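Local structure of polymerase X (Deinococcus radiodurans, 2W9M) at residues T20-D25 against A36-A40; F155-Q161 against D227-P232; D326-I331 against N545-E551; F431-A435 against R465-L470; A481-V485 against Q559-R563. The protein probably extends DNA with deoxyribonucleoside triphosphates as a family X DNA polymerase, and carries a zinc-binding PHP domain beside its polymerase region. All blocks are in the same frame, centred on the assembly; numbering follows the deposited sequence.

Contact 1: residues T20-D25 against A36-A40; sequences TADLLD and AYRSA
Y37 reaches from helix 34-45 toward T20, A21 and L24 on helix 10-26. Its CB lies 4.2 Å from A21 CB, where the two backbones come nearest. CG stands anti to the carbonyl carbon (chi1 -84°), which brings the ring against T20 and L24. CD1 then meets L24 CD1 at 4.0 Å. The face of the ring takes T20 CG2, a CH-pi contact with CG2 4.2 Å from the centroid of the Y37 ring and only 9° off the normal. At the tip, Y37 OH has a weak hydrogen bond to E72. The T20 hydroxyl bonds back to the backbone oxygen of A16, and CG2 is the branch that meets the ring. The two helices pack antiparallel in the helix-hairpin-helix domain at the N-terminus; the axes of segments 20-25 and 36-40 make 155° and come within 8.8 Å. P84 and I69 also touch Y37 from helices 83-91 and 67-79. Past the ring, A21 CB lies 4.0 Å from R38 CB. The R38 chain bends at chi3 and brings its guanidinium toward D25. Their planes are nearly parallel, but D25 OD1 to R38 NH2 is a long salt bridge of 3.9 Å.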
# COMPACT_ATOMS: atom_id res chain seq x y z
N THR A 20 23.99 -8.51 -2.03
CA THR A 20 23.78 -7.23 -2.70
C THR A 20 23.76 -7.37 -4.22
O THR A 20 23.01 -6.68 -4.91
CB THR A 20 24.86 -6.20 -2.32
OG1 THR A 20 25.08 -6.22 -0.91
CG2 THR A 20 24.44 -4.80 -2.75
N ALA A 21 24.59 -8.27 -4.74
CA ALA A 21 24.62 -8.52 -6.18
C ALA A 21 23.34 -9.23 -6.59
O ALA A 21 22.79 -8.96 -7.66
CB ALA A 21 25.84 -9.35 -6.56
N ASP A 22 22.86 -10.13 -5.74
CA ASP A 22 21.61 -10.85 -5.99
C ASP A 22 20.43 -9.88 -6.04
O ASP A 22 19.53 -10.03 -6.87
CB ASP A 22 21.38 -11.92 -4.92
CG ASP A 22 22.21 -13.17 -5.15
OD1 ASP A 22 22.44 -13.53 -6.33
OD2 ASP A 22 22.62 -13.81 -4.16
N LEU A 23 20.43 -8.90 -5.14
CA LEU A 23 19.40 -7.87 -5.09
C LEU A 23 19.41 -6.97 -6.34
O LEU A 23 18.36 -6.63 -6.88
CB LEU A 23 19.53 -7.02 -3.82
CG LEU A 23 18.92 -7.60 -2.54
CD1 LEU A 23 19.32 -6.78 -1.32
CD2 LEU A 23 17.41 -7.65 -2.68
N LEU A 24 20.61 -6.59 -6.78
CA LEU A 24 20.77 -5.81 -8.00
C LEU A 24 20.41 -6.63 -9.23
O LEU A 24 19.88 -6.10 -10.21
CB LEU A 24 22.20 -5.27 -8.12
CG LEU A 24 22.60 -4.28 -7.02
CD1 LEU A 24 24.12 -4.18 -6.88
CD2 LEU A 24 21.99 -2.92 -7.28
N ASP A 25 20.68 -7.93 -9.17
CA ASP A 25 20.29 -8.86 -10.23
C ASP A 25 18.77 -8.89 -10.42
O ASP A 25 18.29 -8.95 -11.55
CB ASP A 25 20.78 -10.28 -9.91
CG ASP A 25 22.27 -10.44 -10.13
OD1 ASP A 25 22.84 -9.68 -10.94
OD2 ASP A 25 22.87 -11.34 -9.50
N ALA A 36 30.41 -5.79 -9.85
CA ALA A 36 31.40 -5.23 -8.94
C ALA A 36 31.29 -5.81 -7.53
O ALA A 36 32.30 -6.04 -6.86
CB ALA A 36 31.31 -3.71 -8.90
N TYR A 37 30.06 -6.04 -7.07
CA TYR A 37 29.84 -6.63 -5.76
C TYR A 37 30.07 -8.14 -5.77
O TYR A 37 30.57 -8.71 -4.79
CB TYR A 37 28.44 -6.30 -5.23
CG TYR A 37 28.36 -4.95 -4.55
CD1 TYR A 37 27.74 -3.87 -5.17
CD2 TYR A 37 28.92 -4.75 -3.30
CE1 TYR A 37 27.67 -2.64 -4.56
CE2 TYR A 37 28.86 -3.52 -2.67
CZ TYR A 37 28.23 -2.46 -3.31
OH TYR A 37 28.16 -1.24 -2.68
N ARG A 38 29.73 -8.78 -6.88
CA ARG A 38 29.89 -10.22 -7.00
C ARG A 38 31.36 -10.60 -7.07
O ARG A 38 31.79 -11.59 -6.48
CB ARG A 38 29.16 -10.73 -8.25
CG ARG A 38 28.59 -12.13 -8.12
CD ARG A 38 27.85 -12.54 -9.38
NE ARG A 38 27.06 -11.44 -9.95
CZ ARG A 38 27.45 -10.70 -10.97
NH1 ARG A 38 28.62 -10.92 -11.56
NH2 ARG A 38 26.67 -9.72 -11.42
N SER A 39 32.14 -9.79 -7.78
CA SER A 39 33.58 -10.02 -7.92
C SER A 39 34.32 -9.72 -6.63
O SER A 39 35.31 -10.38 -6.30
CB SER A 39 34.16 -9.20 -9.08
OG SER A 39 34.21 -7.82 -8.76
N ALA A 40 33.85 -8.72 -5.89
CA ALA A 40 34.44 -8.39 -4.59
C ALA A 40 34.20 -9.52 -3.59
O ALA A 40 34.98 -9.72 -2.66
CB ALA A 40 33.87 -7.08 -4.06

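Contact 2: residues F155-Q161 against D227-P232; sequences FEARQRQ and DYEGVP
F155 has CG anti to its carbonyl carbon (chi1 -78°), and this turns the ring edge toward E229 O and brings CD1 beside V231. E229 O lies in the ring plane, 3.5 Å from F155 CD1. V231 CG2 sits alongside the same CD1 at 4.0 Å. Q161 is bent at chi2 (-59°), which folds its amide back toward the end of helix 141-157. There NE2 donates to F155 O at 2.8 Å, from above the carbonyl plane. OE1 accepts a longer bond from R158 NE. The same amide edges up to the other segment, with P232 CD 4.0 Å from Q161 NE2. An alanine in place of Q161 would probably leave F155 O and R158 NE without these mates and open a gap beside P232. G230 fits tightly under the helix end. E156 CG comes within 3.5 Å of G230 CA, and a beta carbon on G230 would run into F155 CB. On the outer side, E156 OE2 and D227 OD2 stand 3.1 Å apart. Both are carboxylate oxygens, and the crowding of like charge may raise the proton affinity of one of them. A weak bond from G230 N also reaches D227 OD2. The turn from Y228 to V231 is type I', and it closes the two-residue beta-hairpin of strands 224-228 and 231-238, in a sheet that probably corresponds to the polymerase palm.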
# COMPACT_ATOMS: atom_id res chain seq x y z
N PHE A 155 2.69 -15.42 7.28
CA PHE A 155 1.43 -14.89 7.78
C PHE A 155 1.19 -15.20 9.25
O PHE A 155 0.71 -14.35 10.00
CB PHE A 155 0.25 -15.39 6.94
CG PHE A 155 0.08 -14.67 5.63
CD1 PHE A 155 -0.67 -15.24 4.61
CD2 PHE A 155 0.68 -13.44 5.42
CE1 PHE A 155 -0.83 -14.58 3.40
CE2 PHE A 155 0.52 -12.78 4.21
CZ PHE A 155 -0.23 -13.35 3.20
N GLU A 156 1.52 -16.42 9.67
CA GLU A 156 1.28 -16.83 11.05
C GLU A 156 2.22 -16.13 12.03
O GLU A 156 1.92 -15.99 13.21
CB GLU A 156 1.36 -18.35 11.19
CG GLU A 156 0.30 -19.07 10.37
CD GLU A 156 0.23 -20.55 10.65
OE1 GLU A 156 1.30 -21.17 10.86
OE2 GLU A 156 -0.89 -21.10 10.66
N ALA A 157 3.36 -15.68 11.52
CA ALA A 157 4.33 -14.93 12.33
C ALA A 157 3.74 -13.59 12.77
O ALA A 157 3.74 -13.26 13.96
CB ALA A 157 5.61 -14.71 11.54
N ARG A 158 3.24 -12.83 11.80
CA ARG A 158 2.60 -11.54 12.05
C ARG A 158 1.54 -11.62 13.16
O ARG A 158 0.81 -12.61 13.27
CB ARG A 158 1.96 -11.03 10.76
CG ARG A 158 2.96 -10.45 9.77
CD ARG A 158 2.78 -11.03 8.37
NE ARG A 158 1.58 -10.54 7.69
CZ ARG A 158 1.60 -9.81 6.58
NH1 ARG A 158 2.76 -9.48 6.02
NH2 ARG A 158 0.46 -9.42 6.02
N GLN A 159 1.46 -10.58 13.98
CA GLN A 159 0.42 -10.50 15.00
C GLN A 159 -0.85 -9.95 14.37
O GLN A 159 -1.96 -10.30 14.77
CB GLN A 159 0.84 -9.60 16.15
CG GLN A 159 1.48 -10.33 17.33
CD GLN A 159 1.42 -9.51 18.61
OE1 GLN A 159 0.45 -8.79 18.86
NE2 GLN A 159 2.46 -9.63 19.43
N ARG A 160 -0.68 -9.09 13.38
CA ARG A 160 -1.79 -8.52 12.64
C ARG A 160 -1.54 -8.64 11.14
O ARG A 160 -0.39 -8.62 10.69
CB ARG A 160 -2.02 -7.07 13.06
CG ARG A 160 -2.84 -6.92 14.33
CD ARG A 160 -3.19 -5.45 14.62
NE ARG A 160 -4.46 -5.32 15.33
CZ ARG A 160 -5.58 -4.84 14.79
NH1 ARG A 160 -5.59 -4.43 13.53
NH2 ARG A 160 -6.69 -4.76 15.51
N GLN A 161 -2.61 -8.78 10.36
CA GLN A 161 -2.51 -8.97 8.92
C GLN A 161 -2.70 -7.65 8.18
O GLN A 161 -3.28 -6.71 8.71
CB GLN A 161 -3.55 -9.98 8.44
CG GLN A 161 -3.43 -11.34 9.10
CD GLN A 161 -2.08 -11.97 8.87
OE1 GLN A 161 -1.45 -11.74 7.84
NE2 GLN A 161 -1.62 -12.76 9.83
N ASP A 227 -8.45 -20.69 10.91
CA ASP A 227 -7.25 -20.15 10.29
C ASP A 227 -7.23 -20.59 8.84
O ASP A 227 -7.10 -21.79 8.55
CB ASP A 227 -6.02 -20.70 11.02
CG ASP A 227 -4.79 -19.82 10.85
OD1 ASP A 227 -4.79 -18.69 11.39
OD2 ASP A 227 -3.81 -20.26 10.20
N TYR A 228 -7.37 -19.64 7.92
CA TYR A 228 -7.28 -19.97 6.50
C TYR A 228 -5.95 -19.53 5.89
O TYR A 228 -5.74 -18.35 5.63
CB TYR A 228 -8.45 -19.37 5.71
CG TYR A 228 -8.51 -19.89 4.29
CD1 TYR A 228 -8.97 -21.17 4.02
CD2 TYR A 228 -8.09 -19.10 3.22
CE1 TYR A 228 -9.02 -21.66 2.73
CE2 TYR A 228 -8.14 -19.58 1.93
CZ TYR A 228 -8.61 -20.86 1.69
OH TYR A 228 -8.66 -21.34 0.40
N GLU A 229 -5.07 -20.51 5.67
CA GLU A 229 -3.76 -20.25 5.10
C GLU A 229 -3.00 -19.16 5.84
O GLU A 229 -2.46 -18.23 5.23
CB GLU A 229 -3.88 -19.93 3.61
CG GLU A 229 -4.43 -21.10 2.81
CD GLU A 229 -4.68 -20.75 1.35
OE1 GLU A 229 -4.32 -19.63 0.93
OE2 GLU A 229 -5.24 -21.61 0.63
N GLY A 230 -2.95 -19.28 7.17
CA GLY A 230 -2.20 -18.36 8.00
C GLY A 230 -2.98 -17.14 8.45
O GLY A 230 -2.59 -16.46 9.40
N VAL A 231 -4.08 -16.86 7.76
CA VAL A 231 -4.91 -15.70 8.07
C VAL A 231 -6.04 -16.08 9.02
O VAL A 231 -6.93 -16.86 8.65
CB VAL A 231 -5.52 -15.10 6.80
CG1 VAL A 231 -6.32 -13.86 7.14
CG2 VAL A 231 -4.42 -14.78 5.79
N PRO A 232 -6.02 -15.54 10.25
CA PRO A 232 -7.07 -15.82 11.24
C PRO A 232 -8.45 -15.43 10.70
O PRO A 232 -8.60 -14.40 10.05
CB PRO A 232 -6.69 -14.92 12.42
CG PRO A 232 -5.23 -14.68 12.25
CD PRO A 232 -4.99 -14.63 10.78

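Contact 3: residues D326-I331 against N545-E551; sequences DLRGMI and NSLGRAE
N545 and G329 grip each other in the tight part of this contact. The backbone N of G329 donates to N545 O at 2.9 Å. The bond is almost straight (175°) and lies in the carbonyl plane. In return N545 ND2 donates to G329 O at 3.0 Å, with that oxygen close to the plane of the amide. The amide is held on further sides: ND2 also bonds to N514 OD1, and OD1 takes a weak bond from I513 N. This fixes which way round the amide sits. L327 CG packs alongside N545 CB, and I331 CG1 comes 4.0 Å from N545 ND2. A CA-H...O contact from S546 CA to D326 O, 3.1 Å, adds to the close fit. The solvent side is looser. R328 runs extended from CG to NE over the backbone of S546, L547 and G548. Its CD lies 3.6 Å from S546 O. Its NH1 is 4.2 Å from E551 OE2, beyond a salt bridge, so the attraction is probably weak. The other oxygen, E551 OE1, accepts from the backbone N of G548, the N-cap of helix 549-561. Strands 329-333 and 511-514 are the two outermost in the parallel sheet, and N545 bonds to both. The arrangement bridges the first and last strands of a seven-stranded barrel of the PHP type.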
# COMPACT_ATOMS: atom_id res chain seq x y z
N ASP A 326 -14.10 7.16 -9.55
CA ASP A 326 -13.85 8.59 -9.68
C ASP A 326 -12.40 8.88 -10.02
O ASP A 326 -12.02 10.03 -10.23
CB ASP A 326 -14.21 9.32 -8.39
CG ASP A 326 -15.70 9.34 -8.12
OD1 ASP A 326 -16.46 9.63 -9.07
OD2 ASP A 326 -16.10 9.07 -6.97
N LEU A 327 -11.59 7.84 -10.07
CA LEU A 327 -10.17 8.00 -10.34
C LEU A 327 -9.88 7.89 -11.83
O LEU A 327 -9.53 6.83 -12.33
CB LEU A 327 -9.36 6.96 -9.56
CG LEU A 327 -8.96 7.28 -8.11
CD1 LEU A 327 -10.00 8.13 -7.39
CD2 LEU A 327 -8.69 5.98 -7.36
N ARG A 328 -10.05 9.00 -12.54
CA ARG A 328 -9.79 9.02 -13.98
C ARG A 328 -8.30 8.86 -14.26
O ARG A 328 -7.91 8.11 -15.15
CB ARG A 328 -10.30 10.32 -14.59
CG ARG A 328 -11.81 10.50 -14.51
CD ARG A 328 -12.27 11.66 -15.37
NE ARG A 328 -13.71 11.90 -15.29
CZ ARG A 328 -14.33 12.93 -15.85
NH1 ARG A 328 -13.64 13.83 -16.54
NH2 ARG A 328 -15.64 13.07 -15.72
N GLY A 329 -7.47 9.56 -13.50
CA GLY A 329 -6.03 9.52 -13.71
C GLY A 329 -5.33 8.62 -12.71
O GLY A 329 -5.44 8.82 -11.50
N MET A 330 -4.61 7.63 -13.22
CA MET A 330 -3.84 6.72 -12.38
C MET A 330 -2.35 7.08 -12.40
O MET A 330 -1.58 6.53 -13.18
CB MET A 330 -4.04 5.27 -12.82
CG MET A 330 -5.47 4.77 -12.63
SD MET A 330 -5.81 4.17 -10.96
CE MET A 330 -5.74 5.69 -10.01
N ILE A 331 -1.96 8.00 -11.53
CA ILE A 331 -0.59 8.52 -11.56
C ILE A 331 0.32 7.85 -10.54
O ILE A 331 -0.14 7.10 -9.67
CB ILE A 331 -0.55 10.05 -11.38
CG1 ILE A 331 -0.98 10.44 -9.96
CG2 ILE A 331 -1.41 10.74 -12.43
CD1 ILE A 331 -0.88 11.93 -9.68
N ASN A 545 -6.92 13.15 -8.86
CA ASN A 545 -7.11 12.01 -9.76
C ASN A 545 -8.46 12.03 -10.47
O ASN A 545 -8.64 11.34 -11.47
CB ASN A 545 -6.96 10.69 -9.00
CG ASN A 545 -5.66 10.58 -8.24
OD1 ASN A 545 -5.50 11.19 -7.19
ND2 ASN A 545 -4.73 9.80 -8.77
N SER A 546 -9.40 12.79 -9.93
CA SER A 546 -10.76 12.83 -10.47
C SER A 546 -10.84 13.70 -11.72
O SER A 546 -11.86 13.73 -12.41
CB SER A 546 -11.75 13.32 -9.42
OG SER A 546 -11.60 14.71 -9.18
N LEU A 547 -9.76 14.41 -12.01
CA LEU A 547 -9.66 15.26 -13.19
C LEU A 547 -9.30 14.42 -14.41
O LEU A 547 -8.51 13.48 -14.31
CB LEU A 547 -8.59 16.33 -12.99
CG LEU A 547 -8.78 17.33 -11.85
CD1 LEU A 547 -7.62 18.33 -11.80
CD2 LEU A 547 -10.11 18.06 -11.99
N GLY A 548 -9.87 14.77 -15.56
CA GLY A 548 -9.51 14.13 -16.81
C GLY A 548 -8.10 14.55 -17.20
O GLY A 548 -7.52 15.42 -16.56
N ARG A 549 -7.56 13.93 -18.25
CA ARG A 549 -6.17 14.17 -18.63
C ARG A 549 -5.87 15.64 -18.87
O ARG A 549 -4.98 16.21 -18.25
CB ARG A 549 -5.79 13.34 -19.85
CG ARG A 549 -4.33 13.47 -20.24
CD ARG A 549 -4.03 12.76 -21.56
NE ARG A 549 -2.60 12.79 -21.85
CZ ARG A 549 -1.95 13.85 -22.34
NH1 ARG A 549 -2.61 14.97 -22.61
NH2 ARG A 549 -0.64 13.79 -22.55
N ALA A 550 -6.63 16.26 -19.77
CA ALA A 550 -6.41 17.67 -20.11
C ALA A 550 -6.66 18.59 -18.91
O ALA A 550 -5.95 19.58 -18.73
CB ALA A 550 -7.28 18.07 -21.29
N GLU A 551 -7.66 18.26 -18.10
CA GLU A 551 -7.93 19.01 -16.87
C GLU A 551 -6.76 18.90 -15.91
O GLU A 551 -6.46 19.83 -15.17
CB GLU A 551 -9.20 18.48 -16.18
CG GLU A 551 -10.49 18.67 -16.97
CD GLU A 551 -11.65 17.88 -16.38
OE1 GLU A 551 -11.46 17.24 -15.32
OE2 GLU A 551 -12.75 17.91 -16.97

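Contact 4: residues F431-A435 against R465-L470; sequences FTLDA and RPGYAL
F431 is held between R465 on one ring face and Y468 on the other. The two loops follow strands 422-426 and 453-454 of the PHP barrel, close to zinc ligands H428 and H456. The guanidinium of R465 lies flat on F431, with planes 30° apart and centres 4.3 Å apart. F431 CE2 sits under the middle of that group, 3.6 Å from R465 NH1. The R465 chain gets there by bending at chi2 and chi3. A weak bond to G459 O also ties NH1. A serine in place of R465 would probably uncover this face of F431 and leave the ring freer to turn. On the far face the Y468 ring comes edge first, in an offset edge-to-face pair with planes at 65°. Y468 CD1 touches F431 CD2 at 3.5 Å, and Y468 CB lies 3.4 Å from F431 O. The phenol hydroxyl bonds to A457 O, and L442 and Q438 of helix 435-446 also touch the Y468 side chain. Farther along, a water lies 2.8 Å from both L433 O and A469 O. It sits between the loops where helix 435-446 begins. The last link is a CA-H...O contact: A435 CA lies 3.4 Å from A469 O, with 166° at the hydrogen.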
# COMPACT_ATOMS: atom_id res chain seq x y z
N PHE A 431 16.70 7.52 6.52
CA PHE A 431 15.52 7.43 7.36
C PHE A 431 15.83 7.75 8.82
O PHE A 431 14.92 7.84 9.65
CB PHE A 431 14.88 6.04 7.25
CG PHE A 431 14.10 5.84 5.99
CD1 PHE A 431 14.71 5.94 4.75
CD2 PHE A 431 12.75 5.54 6.04
CE1 PHE A 431 13.98 5.75 3.59
CE2 PHE A 431 12.02 5.35 4.88
CZ PHE A 431 12.64 5.45 3.66
N THR A 432 17.11 7.92 9.14
CA THR A 432 17.51 8.09 10.53
C THR A 432 18.03 9.50 10.87
O THR A 432 18.57 9.72 11.95
CB THR A 432 18.53 7.03 10.97
OG1 THR A 432 19.52 6.85 9.95
CG2 THR A 432 17.83 5.70 11.22
N LEU A 433 17.85 10.44 9.96
CA LEU A 433 18.11 11.84 10.27
C LEU A 433 17.28 12.25 11.48
O LEU A 433 16.17 11.74 11.67
CB LEU A 433 17.77 12.73 9.07
CG LEU A 433 18.85 13.09 8.06
CD1 LEU A 433 19.62 11.87 7.59
CD2 LEU A 433 18.23 13.82 6.88
N ASP A 434 17.80 13.15 12.29
CA ASP A 434 17.04 13.67 13.43
C ASP A 434 15.80 14.41 12.94
O ASP A 434 15.76 14.90 11.81
CB ASP A 434 17.90 14.58 14.31
CG ASP A 434 18.77 15.53 13.50
OD1 ASP A 434 18.61 16.76 13.67
OD2 ASP A 434 19.60 15.05 12.70
N ALA A 435 14.78 14.51 13.80
CA ALA A 435 13.51 15.10 13.42
C ALA A 435 13.64 16.47 12.74
O ALA A 435 13.05 16.70 11.69
CB ALA A 435 12.59 15.20 14.63
N ARG A 465 8.32 -1.50 9.29
CA ARG A 465 9.05 -0.40 9.92
C ARG A 465 8.15 0.83 10.03
O ARG A 465 7.41 1.15 9.11
CB ARG A 465 10.28 -0.04 9.09
CG ARG A 465 9.94 0.48 7.70
CD ARG A 465 10.69 1.75 7.35
NE ARG A 465 11.76 1.52 6.39
CZ ARG A 465 11.63 1.69 5.07
NH1 ARG A 465 10.47 2.09 4.56
NH2 ARG A 465 12.65 1.46 4.27
N PRO A 466 8.22 1.53 11.17
CA PRO A 466 7.53 2.82 11.32
C PRO A 466 8.15 3.85 10.38
O PRO A 466 9.22 3.61 9.82
CB PRO A 466 7.82 3.20 12.77
CG PRO A 466 9.06 2.41 13.12
CD PRO A 466 8.82 1.10 12.44
N GLY A 467 7.48 4.99 10.21
CA GLY A 467 8.02 6.06 9.38
C GLY A 467 9.16 6.76 10.07
O GLY A 467 9.39 6.55 11.26
N TYR A 468 9.88 7.60 9.34
CA TYR A 468 10.96 8.38 9.94
C TYR A 468 10.38 9.45 10.85
O TYR A 468 9.23 9.86 10.70
CB TYR A 468 11.87 9.00 8.87
CG TYR A 468 11.18 9.41 7.59
CD1 TYR A 468 11.39 8.70 6.41
CD2 TYR A 468 10.31 10.50 7.56
CE1 TYR A 468 10.75 9.07 5.24
CE2 TYR A 468 9.67 10.87 6.39
CZ TYR A 468 9.90 10.15 5.23
OH TYR A 468 9.26 10.52 4.07
N ALA A 469 11.20 9.90 11.80
CA ALA A 469 10.80 10.94 12.73
C ALA A 469 10.80 12.31 12.05
O ALA A 469 11.83 12.79 11.59
CB ALA A 469 11.74 10.95 13.94
N LEU A 470 9.62 12.93 11.99
CA LEU A 470 9.50 14.28 11.44
C LEU A 470 8.29 14.99 12.03
O LEU A 470 7.47 14.37 12.72
CB LEU A 470 9.40 14.25 9.91
CG LEU A 470 8.02 14.05 9.28
CD1 LEU A 470 8.08 14.19 7.77
CD2 LEU A 470 7.43 12.71 9.68
O HOH W 1 13.75 10.98 10.58

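Contact 5: residues A481-V485 against Q559-R563; sequences ANGTV and QRAAR
Q559 of helix 549-561 and R563 just beyond it reach to the backbone of N482 and G483. There helix 472-482 of the PHP barrel ends in a Schellman motif at G483, before strand 485-489. The clearest hydrogen bond runs from Q559 NE2 to G483 O, 2.8 Å long and fairly straight (165°). The oxygen lies near the plane of the Q559 amide, but the donor is tilted 30° from the carbonyl plane. Q559 has CG anti to its backbone N and runs extended, which carries NE2 across to G483 O. NE2 also makes a weak bond to T452 O. R563 NH1 meets N482 O from within its own guanidinium plane, but 2.5 Å is too short to trust as an exact length. Helix-end carbonyls such as this one probably suit a positive charge. R563 NH2 bonds to V451 O and P449 O. Flat groups also lie against each other. The N482 amide and the R563 guanidinium are within 9° of parallel, with N482 ND2 over one face, 3.4 Å from R563 CZ. N482 ND2 and R563 NH1 are both donors and do not bond. ND2 instead serves H448 O and V446 O, which supports the modelled amide. Van der Waals contact is slight: V485 CG1 lies 3.7 Å from Q559 NE2.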
# COMPACT_ATOMS: atom_id res chain seq x y z
N ALA A 481 1.16 25.93 1.62
CA ALA A 481 1.71 27.22 1.22
C ALA A 481 2.21 27.22 -0.22
O ALA A 481 2.28 28.26 -0.87
CB ALA A 481 2.83 27.64 2.17
N ASN A 482 2.58 26.05 -0.72
CA ASN A 482 3.07 25.94 -2.09
C ASN A 482 2.05 25.29 -3.02
O ASN A 482 2.32 25.10 -4.20
CB ASN A 482 4.39 25.17 -2.13
CG ASN A 482 5.22 25.50 -3.35
OD1 ASN A 482 5.30 26.67 -3.76
ND2 ASN A 482 5.84 24.49 -3.95
N GLY A 483 0.89 24.97 -2.48
CA GLY A 483 -0.16 24.35 -3.27
C GLY A 483 0.25 22.99 -3.82
O GLY A 483 -0.33 22.52 -4.80
N THR A 484 1.24 22.36 -3.21
CA THR A 484 1.62 21.02 -3.62
C THR A 484 0.68 19.97 -3.03
O THR A 484 0.39 19.98 -1.83
CB THR A 484 3.10 20.71 -3.30
OG1 THR A 484 3.22 19.37 -2.82
CG2 THR A 484 3.62 21.67 -2.27
N VAL A 485 0.18 19.07 -3.89
CA VAL A 485 -0.77 18.06 -3.45
C VAL A 485 -0.07 16.90 -2.74
O VAL A 485 1.02 16.50 -3.13
CB VAL A 485 -1.67 17.56 -4.62
CG1 VAL A 485 -1.23 18.17 -5.93
CG2 VAL A 485 -1.70 16.04 -4.68
N GLN A 559 -1.17 25.44 -10.92
CA GLN A 559 -0.41 25.22 -9.69
C GLN A 559 0.97 25.88 -9.75
O GLN A 559 1.42 26.48 -8.78
CB GLN A 559 -0.26 23.71 -9.43
CG GLN A 559 0.58 23.35 -8.22
CD GLN A 559 0.92 21.87 -8.18
OE1 GLN A 559 1.51 21.33 -9.12
NE2 GLN A 559 0.57 21.21 -7.08
N ARG A 560 1.64 25.75 -10.89
CA ARG A 560 2.98 26.31 -11.05
C ARG A 560 2.93 27.81 -11.29
O ARG A 560 3.88 28.53 -10.95
CB ARG A 560 3.73 25.61 -12.18
CG ARG A 560 4.04 24.15 -11.90
CD ARG A 560 4.75 23.47 -13.06
NE ARG A 560 5.10 22.09 -12.73
CZ ARG A 560 5.93 21.34 -13.45
NH1 ARG A 560 6.50 21.83 -14.54
NH2 ARG A 560 6.19 20.09 -13.07
N ALA A 561 1.84 28.28 -11.88
CA ALA A 561 1.64 29.71 -12.14
C ALA A 561 1.36 30.46 -10.85
O ALA A 561 1.68 31.64 -10.72
CB ALA A 561 0.51 29.92 -13.13
N ALA A 562 0.76 29.77 -9.88
CA ALA A 562 0.37 30.40 -8.62
C ALA A 562 1.55 30.71 -7.70
O ALA A 562 1.38 31.35 -6.67
CB ALA A 562 -0.65 29.54 -7.90
N ARG A 563 2.75 30.26 -8.07
CA ARG A 563 3.92 30.53 -7.25
C ARG A 563 4.99 31.36 -7.96
O ARG A 563 4.84 31.74 -9.12
CB ARG A 563 4.50 29.23 -6.66
CG ARG A 563 4.39 27.98 -7.54
CD ARG A 563 4.23 26.71 -6.69
NE ARG A 563 4.68 25.52 -7.40
CZ ARG A 563 4.43 24.26 -7.04
NH1 ARG A 563 3.70 23.99 -5.97
NH2 ARG A 563 4.90 23.27 -7.77

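How the contacts relate
Contacts 3, 4 and 5 belong to the zinc-binding PHP region, contacts 1 and 2 to the polymerase region. Contacts 3 and 5 share helix 549-561; their nearest atoms are about 7 Å apart and their segments alternate along the chain. Contact 4 is nested inside the loop closed by contact 3, yet their centres are 32 Å apart. Contact 4 comes nearest the metals: the F431 side chain is about 8 Å from a zinc ion, against about 10 Å for I331 of contact 3. L24 of contact 1 is about 13 Å from one, and touches Y370. Contact 2 lies away from the annotated sites, its centre 44 Å from that of contact 5.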